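PDB 4AB5: transcriptional regulator, LYSR family from Neisseria meningitidis, which probably binds DNA as a MetR-like transcription factor controlling methionine biosynthesis genes, the part crystallised here being its regulatory domain. Local coordinates for residues G5-A13 against K195-Q203; A47-Q55 against A61-I72. All coordinates share one frame; numbering follows the deposited sequence.

Contact 1 (G5-A13 against K195-Q203)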
ATOM      1  N   GLY B   5      33.369   9.198   2.663  1.00 46.99           N
ATOM      2  CA  GLY B   5      32.472   9.476   1.550  1.00 46.04           C
ATOM      3  C   GLY B   5      31.730  10.771   1.798  1.00 50.01           C
ATOM      4  O   GLY B   5      32.129  11.549   2.671  1.00 50.41           O
ATOM      5  N   GLU B   6      30.649  11.019   1.047  1.00 45.15           N
ATOM      6  CA  GLU B   6      29.880  12.253   1.217  1.00 45.04           C
ATOM      7  C   GLU B   6      28.665  12.099   2.138  1.00 47.64           C
ATOM      8  O   GLU B   6      27.707  11.398   1.801  1.00 45.67           O
ATOM      9  CB  GLU B   6      29.504  12.876  -0.139  1.00 46.56           C
ATOM     10  CG  GLU B   6      29.110  14.342  -0.049  1.00 56.65           C
ATOM     11  CD  GLU B   6      28.652  14.960  -1.357  1.00 88.17           C
ATOM     12  OE1 GLU B   6      29.286  14.691  -2.405  1.00 91.04           O
ATOM     13  OE2 GLU B   6      27.675  15.743  -1.327  1.00 84.77           O
ATOM     14  N   ALA B   7      28.714  12.790   3.289  1.00 45.15           N
ATOM     15  CA  ALA B   7      27.673  12.816   4.315  1.00 44.94           C
ATOM     16  C   ALA B   7      26.564  13.848   4.018  1.00 49.60           C
ATOM     17  O   ALA B   7      26.781  14.806   3.278  1.00 49.92           O
ATOM     18  CB  ALA B   7      28.299  13.089   5.674  1.00 46.41           C
ATOM     19  N   GLY B   8      25.391  13.629   4.597  1.00 46.30           N
ATOM     20  CA  GLY B   8      24.233  14.495   4.415  1.00 46.39           C
ATOM     21  C   GLY B   8      22.917  13.869   4.845  1.00 49.98           C
ATOM     22  O   GLY B   8      22.897  12.844   5.532  1.00 48.95           O
ATOM     23  N   GLU B   9      21.805  14.496   4.438  1.00 46.21           N
ATOM     24  CA  GLU B   9      20.453  14.072   4.775  1.00 45.32           C
ATOM     25  C   GLU B   9      19.545  14.197   3.573  1.00 47.42           C
ATOM     26  O   GLU B   9      19.517  15.257   2.929  1.00 46.40           O
ATOM     27  CB  GLU B   9      19.880  14.964   5.890  1.00 47.81           C
ATOM     28  CG  GLU B   9      20.048  14.436   7.301  1.00 64.07           C
ATOM     29  CD  GLU B   9      19.838  15.494   8.367  1.00 99.77           C
ATOM     30  OE1 GLU B   9      18.699  15.999   8.496  1.00 95.76           O
ATOM     31  OE2 GLU B   9      20.821  15.827   9.069  1.00103.65           O
ATOM     32  N   LEU B  10      18.776  13.124   3.288  1.00 41.62           N
ATOM     33  CA  LEU B  10      17.787  13.142   2.226  1.00 40.00           C
ATOM     34  C   LEU B  10      16.443  12.682   2.804  1.00 42.47           C
ATOM     35  O   LEU B  10      16.144  11.489   2.825  1.00 38.58           O
ATOM     36  CB  LEU B  10      18.243  12.334   0.996  1.00 39.06           C
ATOM     37  CG  LEU B  10      17.289  12.174  -0.211  1.00 42.55           C
ATOM     38  CD1 LEU B  10      16.582  13.475  -0.593  1.00 42.78           C
ATOM     39  CD2 LEU B  10      18.034  11.622  -1.402  1.00 44.70           C
ATOM     40  N   ARG B  11      15.679  13.656   3.342  1.00 40.92           N
ATOM     41  CA  ARG B  11      14.343  13.455   3.899  1.00 40.05           C
ATOM     42  C   ARG B  11      13.384  13.744   2.741  1.00 44.93           C
ATOM     43  O   ARG B  11      13.311  14.880   2.256  1.00 46.73           O
ATOM     44  CB  ARG B  11      14.090  14.380   5.113  1.00 39.42           C
ATOM     45  CG  ARG B  11      15.070  14.164   6.279  1.00 41.08           C
ATOM     46  CD  ARG B  11      15.062  15.303   7.286  1.00 47.74           C
ATOM     47  NE  ARG B  11      15.563  16.562   6.721  1.00 47.89           N
ATOM     48  CZ  ARG B  11      15.439  17.751   7.301  1.00 55.13           C
ATOM     49  NH1 ARG B  11      14.853  17.864   8.483  1.00 43.94           N
ATOM     50  NH2 ARG B  11      15.902  18.839   6.701  1.00 41.83           N
ATOM     51  N   ILE B  12      12.744  12.681   2.224  1.00 40.16           N
ATOM     52  CA  ILE B  12      11.836  12.753   1.078  1.00 39.13           C
ATOM     53  C   ILE B  12      10.396  13.009   1.517  1.00 43.99           C
ATOM     54  O   ILE B  12       9.816  12.189   2.217  1.00 42.40           O
ATOM     55  CB  ILE B  12      11.972  11.528   0.119  1.00 40.48           C
ATOM     56  CG1 ILE B  12      13.427  11.358  -0.395  1.00 40.53           C
ATOM     57  CG2 ILE B  12      11.021  11.663  -1.062  1.00 40.42           C
ATOM     58  CD1 ILE B  12      13.928   9.977  -0.384  1.00 41.64           C
ATOM     59  N   ALA B  13       9.829  14.153   1.097  1.00 42.65           N
ATOM     60  CA  ALA B  13       8.448  14.526   1.375  1.00 42.88           C
ATOM     61  C   ALA B  13       7.597  14.127   0.163  1.00 48.42           C
ATOM     62  O   ALA B  13       7.871  14.553  -0.968  1.00 47.18           O
ATOM     63  CB  ALA B  13       8.344  16.014   1.648  1.00 44.87           C
ATOM     64  N   LYS B 195      24.132  20.450  -4.134  1.00 54.79           N
ATOM     65  CA  LYS B 195      24.264  19.120  -3.534  1.00 53.45           C
ATOM     66  C   LYS B 195      24.095  18.013  -4.578  1.00 58.96           C
ATOM     67  O   LYS B 195      22.998  17.822  -5.110  1.00 60.13           O
ATOM     68  CB  LYS B 195      23.280  18.929  -2.358  1.00 54.68           C
ATOM     69  CG  LYS B 195      23.212  20.104  -1.379  1.00 65.91           C
ATOM     70  CD  LYS B 195      23.577  19.718   0.042  1.00 74.68           C
ATOM     71  CE  LYS B 195      23.360  20.874   0.985  1.00 82.71           C
ATOM     72  NZ  LYS B 195      23.839  20.569   2.357  1.00 90.86           N
ATOM     73  N   SER B 196      25.193  17.295  -4.865  1.00 54.85           N
ATOM     74  CA  SER B 196      25.299  16.222  -5.855  1.00 53.91           C
ATOM     75  C   SER B 196      24.308  15.086  -5.682  1.00 54.24           C
ATOM     76  O   SER B 196      23.686  14.689  -6.670  1.00 54.15           O
ATOM     77  CB  SER B 196      26.725  15.677  -5.898  1.00 58.88           C
ATOM     78  OG  SER B 196      27.197  15.292  -4.615  1.00 67.89           O
ATOM     79  N   TYR B 197      24.148  14.579  -4.439  1.00 47.50           N
ATOM     80  CA  TYR B 197      23.260  13.462  -4.129  1.00 44.52           C
ATOM     81  C   TYR B 197      21.802  13.745  -4.411  1.00 48.16           C
ATOM     82  O   TYR B 197      21.096  12.838  -4.859  1.00 46.87           O
ATOM     83  CB  TYR B 197      23.473  12.909  -2.716  1.00 44.03           C
ATOM     84  CG  TYR B 197      23.322  13.906  -1.591  1.00 44.17           C
ATOM     85  CD1 TYR B 197      22.072  14.175  -1.032  1.00 44.53           C
ATOM     86  CD2 TYR B 197      24.437  14.496  -1.005  1.00 46.01           C
ATOM     87  CE1 TYR B 197      21.928  15.072   0.026  1.00 45.89           C
ATOM     88  CE2 TYR B 197      24.310  15.373   0.071  1.00 46.71           C
ATOM     89  CZ  TYR B 197      23.051  15.670   0.576  1.00 52.28           C
ATOM     90  OH  TYR B 197      22.910  16.545   1.627  1.00 50.07           O
ATOM     91  N   LEU B 198      21.355  15.001  -4.165  1.00 45.17           N
ATOM     92  CA  LEU B 198      19.984  15.441  -4.428  1.00 44.36           C
ATOM     93  C   LEU B 198      19.724  15.350  -5.918  1.00 49.42           C
ATOM     94  O   LEU B 198      18.734  14.754  -6.326  1.00 49.58           O
ATOM     95  CB  LEU B 198      19.743  16.882  -3.936  1.00 44.82           C
ATOM     96  CG  LEU B 198      19.729  17.115  -2.425  1.00 48.79           C
ATOM     97  CD1 LEU B 198      19.479  18.565  -2.121  1.00 49.15           C
ATOM     98  CD2 LEU B 198      18.661  16.268  -1.733  1.00 50.34           C
ATOM     99  N   ASN B 199      20.658  15.873  -6.722  1.00 46.83           N
ATOM    100  CA  ASN B 199      20.617  15.837  -8.173  1.00 46.59           C
ATOM    101  C   ASN B 199      20.706  14.407  -8.684  1.00 48.17           C
ATOM    102  O   ASN B 199      19.973  14.053  -9.606  1.00 46.22           O
ATOM    103  CB  ASN B 199      21.729  16.707  -8.761  1.00 46.56           C
ATOM    104  CG  ASN B 199      21.245  17.701  -9.764  1.00 76.93           C
ATOM    105  OD1 ASN B 199      21.564  17.614 -10.950  1.00 76.73           O
ATOM    106  ND2 ASN B 199      20.338  18.581  -9.366  1.00 69.34           N
ATOM    107  N   ASN B 200      21.575  13.577  -8.053  1.00 44.56           N
ATOM    108  CA  ASN B 200      21.745  12.184  -8.432  1.00 43.55           C
ATOM    109  C   ASN B 200      20.516  11.338  -8.075  1.00 46.81           C
ATOM    110  O   ASN B 200      20.210  10.389  -8.799  1.00 46.47           O
ATOM    111  CB  ASN B 200      23.056  11.616  -7.900  1.00 43.45           C
ATOM    112  CG  ASN B 200      23.340  10.221  -8.359  1.00 67.45           C
ATOM    113  OD1 ASN B 200      23.476   9.916  -9.552  1.00 67.38           O
ATOM    114  ND2 ASN B 200      23.349   9.331  -7.408  1.00 56.12           N
ATOM    115  N   PHE B 201      19.781  11.700  -6.998  1.00 42.40           N
ATOM    116  CA  PHE B 201      18.555  10.979  -6.642  1.00 40.71           C
ATOM    117  C   PHE B 201      17.484  11.177  -7.723  1.00 42.61           C
ATOM    118  O   PHE B 201      16.756  10.241  -8.043  1.00 39.97           O
ATOM    119  CB  PHE B 201      18.015  11.390  -5.261  1.00 41.92           C
ATOM    120  CG  PHE B 201      16.859  10.540  -4.786  1.00 41.56           C
ATOM    121  CD1 PHE B 201      17.017   9.174  -4.582  1.00 42.85           C
ATOM    122  CD2 PHE B 201      15.617  11.110  -4.528  1.00 44.11           C
ATOM    123  CE1 PHE B 201      15.946   8.391  -4.138  1.00 43.35           C
ATOM    124  CE2 PHE B 201      14.543  10.326  -4.078  1.00 46.13           C
ATOM    125  CZ  PHE B 201      14.710   8.970  -3.898  1.00 43.06           C
ATOM    126  N   CYS B 202      17.428  12.386  -8.309  1.00 40.62           N
ATOM    127  CA  CYS B 202      16.488  12.724  -9.380  1.00 41.23           C
ATOM    128  C   CYS B 202      16.830  12.018 -10.674  1.00 46.59           C
ATOM    129  O   CYS B 202      15.917  11.559 -11.371  1.00 46.78           O
ATOM    130  CB  CYS B 202      16.395  14.225  -9.569  1.00 42.87           C
ATOM    131  SG  CYS B 202      15.900  15.114  -8.078  1.00 46.82           S
ATOM    132  N   GLN B 203      18.136  11.886 -10.985  1.00 44.15           N
ATOM    133  CA  GLN B 203      18.546  11.155 -12.184  1.00 44.55           C
ATOM    134  C   GLN B 203      18.310   9.647 -12.057  1.00 47.03           C
ATOM    135  O   GLN B 203      18.015   9.011 -13.063  1.00 47.35           O
ATOM    136  CB  GLN B 203      19.935  11.547 -12.723  1.00 47.19           C
ATOM    137  CG  GLN B 203      21.131  11.179 -11.864  1.00 72.31           C
ATOM    138  CD  GLN B 203      22.419  11.737 -12.425  1.00100.80           C
ATOM    139  OE1 GLN B 203      22.832  11.414 -13.547  1.00 99.82           O
ATOM    140  NE2 GLN B 203      23.093  12.579 -11.651  1.00 92.98           N
TER

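Contact 2 (A47-Q55 against A61-I72)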
ATOM      1  N   ALA B  47      -1.062  17.464   2.912  1.00 80.52           N
ATOM      2  CA  ALA B  47      -0.850  18.846   2.493  1.00 81.20           C
ATOM      3  C   ALA B  47       0.415  18.986   1.638  1.00 83.67           C
ATOM      4  O   ALA B  47       1.249  18.076   1.616  1.00 82.91           O
ATOM      5  CB  ALA B  47      -0.758  19.742   3.718  1.00 83.38           C
ATOM      6  N   ASP B  48       0.552  20.141   0.945  1.00 79.24           N
ATOM      7  CA  ASP B  48       1.671  20.515   0.068  1.00 77.57           C
ATOM      8  C   ASP B  48       3.044  20.221   0.696  1.00 75.78           C
ATOM      9  O   ASP B  48       3.378  20.827   1.722  1.00 76.32           O
ATOM     10  CB  ASP B  48       1.564  22.010  -0.326  1.00 81.16           C
ATOM     11  CG  ASP B  48       2.427  22.491  -1.488  1.00 91.63           C
ATOM     12  OD1 ASP B  48       3.201  21.674  -2.044  1.00 90.65           O
ATOM     13  OD2 ASP B  48       2.309  23.682  -1.860  1.00 98.85           O
ATOM     14  N   PRO B  49       3.856  19.307   0.095  1.00 66.77           N
ATOM     15  CA  PRO B  49       5.187  19.043   0.666  1.00 64.62           C
ATOM     16  C   PRO B  49       6.238  20.140   0.458  1.00 64.26           C
ATOM     17  O   PRO B  49       7.317  20.046   1.037  1.00 63.88           O
ATOM     18  CB  PRO B  49       5.588  17.705   0.038  1.00 65.15           C
ATOM     19  CG  PRO B  49       4.851  17.628  -1.242  1.00 69.79           C
ATOM     20  CD  PRO B  49       3.613  18.485  -1.117  1.00 66.49           C
ATOM     21  N   VAL B  50       5.930  21.178  -0.348  1.00 58.02           N
ATOM     22  CA  VAL B  50       6.828  22.307  -0.623  1.00 57.51           C
ATOM     23  C   VAL B  50       7.088  23.116   0.675  1.00 60.45           C
ATOM     24  O   VAL B  50       8.208  23.593   0.898  1.00 59.67           O
ATOM     25  CB  VAL B  50       6.324  23.180  -1.812  1.00 61.42           C
ATOM     26  CG1 VAL B  50       7.127  24.476  -1.959  1.00 62.59           C
ATOM     27  CG2 VAL B  50       6.355  22.393  -3.118  1.00 60.32           C
ATOM     28  N   GLY B  51       6.059  23.215   1.519  1.00 55.44           N
ATOM     29  CA  GLY B  51       6.127  23.911   2.797  1.00 55.26           C
ATOM     30  C   GLY B  51       7.180  23.335   3.717  1.00 56.00           C
ATOM     31  O   GLY B  51       7.926  24.083   4.348  1.00 56.15           O
ATOM     32  N   LEU B  52       7.274  21.993   3.756  1.00 50.79           N
ATOM     33  CA  LEU B  52       8.240  21.249   4.569  1.00 49.37           C
ATOM     34  C   LEU B  52       9.687  21.601   4.207  1.00 53.82           C
ATOM     35  O   LEU B  52      10.535  21.629   5.097  1.00 53.33           O
ATOM     36  CB  LEU B  52       8.031  19.743   4.444  1.00 47.42           C
ATOM     37  CG  LEU B  52       6.841  19.078   5.152  1.00 51.35           C
ATOM     38  CD1 LEU B  52       6.648  17.718   4.605  1.00 48.63           C
ATOM     39  CD2 LEU B  52       6.983  18.991   6.680  1.00 54.82           C
ATOM     40  N   LEU B  53       9.957  21.889   2.910  1.00 51.12           N
ATOM     41  CA  LEU B  53      11.282  22.297   2.402  1.00 51.39           C
ATOM     42  C   LEU B  53      11.666  23.653   2.978  1.00 57.33           C
ATOM     43  O   LEU B  53      12.770  23.808   3.501  1.00 57.51           O
ATOM     44  CB  LEU B  53      11.318  22.371   0.858  1.00 50.93           C
ATOM     45  CG  LEU B  53      11.039  21.105   0.064  1.00 52.91           C
ATOM     46  CD1 LEU B  53      10.855  21.423  -1.397  1.00 52.34           C
ATOM     47  CD2 LEU B  53      12.157  20.117   0.215  1.00 55.11           C
ATOM     48  N   LEU B  54      10.732  24.626   2.909  1.00 56.01           N
ATOM     49  CA  LEU B  54      10.904  25.980   3.437  1.00 57.64           C
ATOM     50  C   LEU B  54      11.142  25.904   4.943  1.00 61.09           C
ATOM     51  O   LEU B  54      11.997  26.613   5.462  1.00 61.01           O
ATOM     52  CB  LEU B  54       9.652  26.833   3.153  1.00 58.99           C
ATOM     53  CG  LEU B  54       9.226  27.026   1.694  1.00 64.30           C
ATOM     54  CD1 LEU B  54       7.805  27.553   1.614  1.00 65.57           C
ATOM     55  CD2 LEU B  54      10.144  27.977   0.974  1.00 68.03           C
ATOM     56  N   GLN B  55      10.428  24.988   5.621  1.00 57.12           N
ATOM     57  CA  GLN B  55      10.511  24.768   7.061  1.00 57.37           C
ATOM     58  C   GLN B  55      11.704  23.909   7.512  1.00 60.75           C
ATOM     59  O   GLN B  55      11.842  23.669   8.713  1.00 60.95           O
ATOM     60  CB  GLN B  55       9.187  24.196   7.583  1.00 57.93           C
ATOM     61  CG  GLN B  55       8.068  25.221   7.628  1.00 70.16           C
ATOM     62  CD  GLN B  55       6.724  24.610   7.924  1.00 88.55           C
ATOM     63  OE1 GLN B  55       6.583  23.405   8.154  1.00 83.57           O
ATOM     64  NE2 GLN B  55       5.696  25.440   7.924  1.00 84.66           N
ATOM     65  N   ALA B  61      11.124  17.115  -2.294  1.00 39.73           N
ATOM     66  CA  ALA B  61       9.692  16.852  -2.370  1.00 39.10           C
ATOM     67  C   ALA B  61       9.241  16.404  -3.762  1.00 44.33           C
ATOM     68  O   ALA B  61       9.659  16.990  -4.760  1.00 45.10           O
ATOM     69  CB  ALA B  61       8.907  18.080  -1.936  1.00 40.56           C
ATOM     70  N   ILE B  62       8.386  15.360  -3.818  1.00 39.78           N
ATOM     71  CA  ILE B  62       7.791  14.859  -5.060  1.00 39.61           C
ATOM     72  C   ILE B  62       6.477  15.631  -5.209  1.00 45.56           C
ATOM     73  O   ILE B  62       5.611  15.559  -4.326  1.00 45.67           O
ATOM     74  CB  ILE B  62       7.594  13.310  -5.047  1.00 41.34           C
ATOM     75  CG1 ILE B  62       8.921  12.538  -4.763  1.00 41.46           C
ATOM     76  CG2 ILE B  62       6.872  12.795  -6.306  1.00 40.71           C
ATOM     77  CD1 ILE B  62      10.186  12.795  -5.733  1.00 50.00           C
ATOM     78  N   VAL B  63       6.367  16.434  -6.289  1.00 42.44           N
ATOM     79  CA  VAL B  63       5.213  17.299  -6.536  1.00 42.28           C
ATOM     80  C   VAL B  63       4.603  17.138  -7.945  1.00 47.17           C
ATOM     81  O   VAL B  63       5.314  16.789  -8.890  1.00 45.04           O
ATOM     82  CB  VAL B  63       5.532  18.785  -6.187  1.00 47.23           C
ATOM     83  CG1 VAL B  63       5.745  18.977  -4.679  1.00 46.88           C
ATOM     84  CG2 VAL B  63       6.728  19.314  -6.990  1.00 47.73           C
ATOM     85  N   SER B  64       3.280  17.413  -8.063  1.00 47.26           N
ATOM     86  CA  SER B  64       2.482  17.346  -9.298  1.00 48.78           C
ATOM     87  C   SER B  64       2.444  18.670 -10.083  1.00 58.15           C
ATOM     88  O   SER B  64       1.889  18.713 -11.187  1.00 58.87           O
ATOM     89  CB  SER B  64       1.066  16.878  -8.994  1.00 52.51           C
ATOM     90  OG  SER B  64       1.088  15.532  -8.556  1.00 65.69           O
ATOM     91  N   GLU B  65       3.032  19.736  -9.524  1.00 57.30           N
ATOM     92  CA  GLU B  65       3.089  21.043 -10.169  1.00 59.48           C
ATOM     93  C   GLU B  65       4.371  21.806  -9.806  1.00 64.91           C
ATOM     94  O   GLU B  65       4.898  21.663  -8.699  1.00 64.30           O
ATOM     95  CB  GLU B  65       1.801  21.871  -9.951  1.00 61.78           C
ATOM     96  CG  GLU B  65       1.562  22.368  -8.534  1.00 76.49           C
ATOM     97  CD  GLU B  65       0.816  21.416  -7.622  1.00107.31           C
ATOM     98  OE1 GLU B  65       1.415  20.401  -7.201  1.00106.46           O
ATOM     99  OE2 GLU B  65      -0.360  21.706  -7.302  1.00106.37           O
ATOM    100  N   ALA B  66       4.882  22.575 -10.767  1.00 62.61           N
ATOM    101  CA  ALA B  66       6.113  23.350 -10.640  1.00 63.46           C
ATOM    102  C   ALA B  66       5.770  24.851 -10.480  1.00 70.59           C
ATOM    103  O   ALA B  66       6.246  25.711 -11.233  1.00 71.33           O
ATOM    104  CB  ALA B  66       7.002  23.106 -11.851  1.00 64.30           C
ATOM    105  N   GLU B  67       4.918  25.137  -9.474  1.00 67.56           N
ATOM    106  CA  GLU B  67       4.443  26.470  -9.084  1.00 68.85           C
ATOM    107  C   GLU B  67       5.635  27.324  -8.650  1.00 70.17           C
ATOM    108  O   GLU B  67       6.223  27.063  -7.595  1.00 69.30           O
ATOM    109  CB  GLU B  67       3.374  26.357  -7.961  1.00 70.51           C
ATOM    110  CG  GLU B  67       3.668  25.291  -6.898  1.00 85.75           C
ATOM    111  CD  GLU B  67       2.519  24.734  -6.069  1.00121.21           C
ATOM    112  OE1 GLU B  67       1.464  25.401  -5.954  1.00124.73           O
ATOM    113  OE2 GLU B  67       2.688  23.620  -5.521  1.00119.79           O
ATOM    114  N   LYS B  68       6.037  28.292  -9.505  1.00 65.08           N
ATOM    115  CA  LYS B  68       7.179  29.165  -9.245  1.00 64.71           C
ATOM    116  C   LYS B  68       7.081  29.774  -7.845  1.00 66.76           C
ATOM    117  O   LYS B  68       6.186  30.566  -7.559  1.00 68.39           O
ATOM    118  CB  LYS B  68       7.349  30.222 -10.352  1.00 68.89           C
ATOM    119  CG  LYS B  68       8.540  31.159 -10.149  1.00 83.31           C
ATOM    120  CD  LYS B  68       8.798  32.028 -11.372  1.00 93.87           C
ATOM    121  CE  LYS B  68      10.008  32.903 -11.163  1.00106.03           C
ATOM    122  NZ  LYS B  68      10.450  33.560 -12.422  1.00116.21           N
ATOM    123  N   GLN B  69       7.952  29.298  -6.957  1.00 59.79           N
ATOM    124  CA  GLN B  69       8.017  29.710  -5.568  1.00 58.59           C
ATOM    125  C   GLN B  69       9.458  30.034  -5.174  1.00 61.77           C
ATOM    126  O   GLN B  69      10.381  29.254  -5.449  1.00 60.66           O
ATOM    127  CB  GLN B  69       7.430  28.617  -4.666  1.00 57.81           C
ATOM    128  CG  GLN B  69       7.450  28.964  -3.182  1.00 68.21           C
ATOM    129  CD  GLN B  69       6.338  28.358  -2.367  1.00 85.28           C
ATOM    130  OE1 GLN B  69       6.199  28.665  -1.187  1.00 81.06           O
ATOM    131  NE2 GLN B  69       5.525  27.480  -2.951  1.00 77.92           N
ATOM    132  N   ASN B  70       9.623  31.183  -4.507  1.00 57.93           N
ATOM    133  CA  ASN B  70      10.894  31.704  -4.013  1.00 57.14           C
ATOM    134  C   ASN B  70      11.504  30.785  -2.945  1.00 57.89           C
ATOM    135  O   ASN B  70      10.797  30.303  -2.058  1.00 55.86           O
ATOM    136  CB  ASN B  70      10.697  33.112  -3.477  1.00 54.62           C
ATOM    137  CG  ASN B  70      11.983  33.831  -3.228  1.00 68.23           C
ATOM    138  OD1 ASN B  70      12.308  34.175  -2.093  1.00 56.90           O
ATOM    139  ND2 ASN B  70      12.750  34.055  -4.283  1.00 62.03           N
ATOM    140  N   GLY B  71      12.807  30.539  -3.072  1.00 53.48           N
ATOM    141  CA  GLY B  71      13.546  29.665  -2.172  1.00 51.93           C
ATOM    142  C   GLY B  71      13.372  28.198  -2.505  1.00 54.29           C
ATOM    143  O   GLY B  71      13.779  27.335  -1.730  1.00 52.52           O
ATOM    144  N   ILE B  72      12.775  27.910  -3.670  1.00 51.46           N
ATOM    145  CA  ILE B  72      12.517  26.562  -4.151  1.00 50.37           C
ATOM    146  C   ILE B  72      12.811  26.402  -5.649  1.00 54.93           C
ATOM    147  O   ILE B  72      12.414  27.248  -6.455  1.00 55.74           O
ATOM    148  CB  ILE B  72      11.127  26.017  -3.666  1.00 52.50           C
ATOM    149  CG1 ILE B  72      11.322  25.013  -2.533  1.00 52.47           C
ATOM    150  CG2 ILE B  72      10.301  25.380  -4.765  1.00 51.54           C
ATOM    151  CD1 ILE B  72      10.706  25.374  -1.325  1.00 61.39           C
TER

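Contact 1 (G5-A13 against K195-Q203)
Leu10 and Phe201 meet at the centre of this strand-to-helix contact. Leu10 CD2 sits over one face of the Phe201 ring, 4.1 Å from the ring centroid and 27° off its normal, a CH-pi contact. The other methyl, Leu10 CD1, packs on Leu198 CD2 at 3.7 Å. One leucine thus touches two helix residues, one methyl to each. Its CG lies opposite the backbone N (chi1 177°), and this brings the end of the side chain nearer the helix than its first bond suggests. Further along strand 8-13, Ile12 CD1 reaches Phe201 CZ at 3.7 Å.

At the start of the helix, Tyr197 stands against the backbone of Ala7 to Glu9. Its OH lies against the bare backbone of Gly8, 3.7 Å from Gly8 CA. Glu6 OE2 approaches the edge of the same ring, 3.5 Å from Tyr197 CD2. The carboxylate also lies close to Ser196, with Glu6 OE1 3.1 Å from Ser196 OG.

Helix 20-33 packs alongside and completes the same apolar cluster. Phe30 meets Phe201 edge-to-face and touches Leu10 and Tyr197, while Leu23 packs on Ile12 and Phe201. Backbone bonds to Glu38 and Asp40 tie Leu10 to strand 37-42. The chemistry is thus graded: apolar packing joins the C-terminal helix to the sheet, and polar groups gather near its partly exposed N-terminal end, with Glu6 at the surface.

Contact 2 (A47-Q55 against A61-I72)
This is apolar packing of a short helix and the turn before it on strand 60-63, an inner strand of the sheet, and the loop that follows. Helix 50-54 lies against this strand and the connection to Ile72, in the lobe that holds the N-terminal strand. No hydrogen bond crosses between the segments.

Pro49 and Val50 meet the strand. Pro49 CB faces Ala61 CB at 3.9 Å, and Pro49 CG touches Val63 CG1. The two branches of Val50 diverge. CG2 packs on Val63 CG1 at 3.8 Å, the two side chains crossing at about a right angle. CG1, opposite the backbone N at chi1 171°, turns to Ile72 CD1 and to the amide of Gln69.

Ile72 packs on the helix from the loop side. Its CD1 lies 3.5 Å from Leu54 CD2 and 3.8 Å from Leu53 CB, so Val50, Leu53 and Leu54 all touch this one methyl. Leu53 CD1 also reaches Ala61 CB. Gln69 is extended, with NE2 toward Val50 CG1 and OE1 against Leu54 CD1. A type II turn from Gln69 to Ile72, with Gly71 at positive phi, brings the chain back to the helix.

Asp48 makes a capping bond at the turn into the helix. Its OD1 accepts from Val50 N at 3.3 Å, from above the carboxylate plane. Its OD2 lies 3.7 Å from Glu67 OE2, two like charges close together, whose repulsion may be eased by solvent or by a raised pKa of one of them.

Around this packing, strand 171-189 bonds through its backbone to Ala61 and Val63. Phe74 of strand 72-86 touches Val63, and Ala13 of strand 8-13 packs on Leu52.

Overall arrangement
Contacts 1 and 2 lie in the same lobe of the regulatory domain, their centres about 17 Å apart. They share one sheet: strand 8-13 of contact 1 runs parallel to its neighbour, strand 60-63 of contact 2. Ala13 is the joint. Its O is 3.0 Å from Ile62 N, a probable hydrogen bond, and its CB packs on Pro49 CB at 3.6 Å. Contact 1 brings the C-terminal helix back to the first strand across 181 intervening residues. Contact 2 is local and falls within that span. The periplasmic-binding-protein relationship of the domain suggests an effector cleft between its lobes, but neither contact is assigned a role in effector binding.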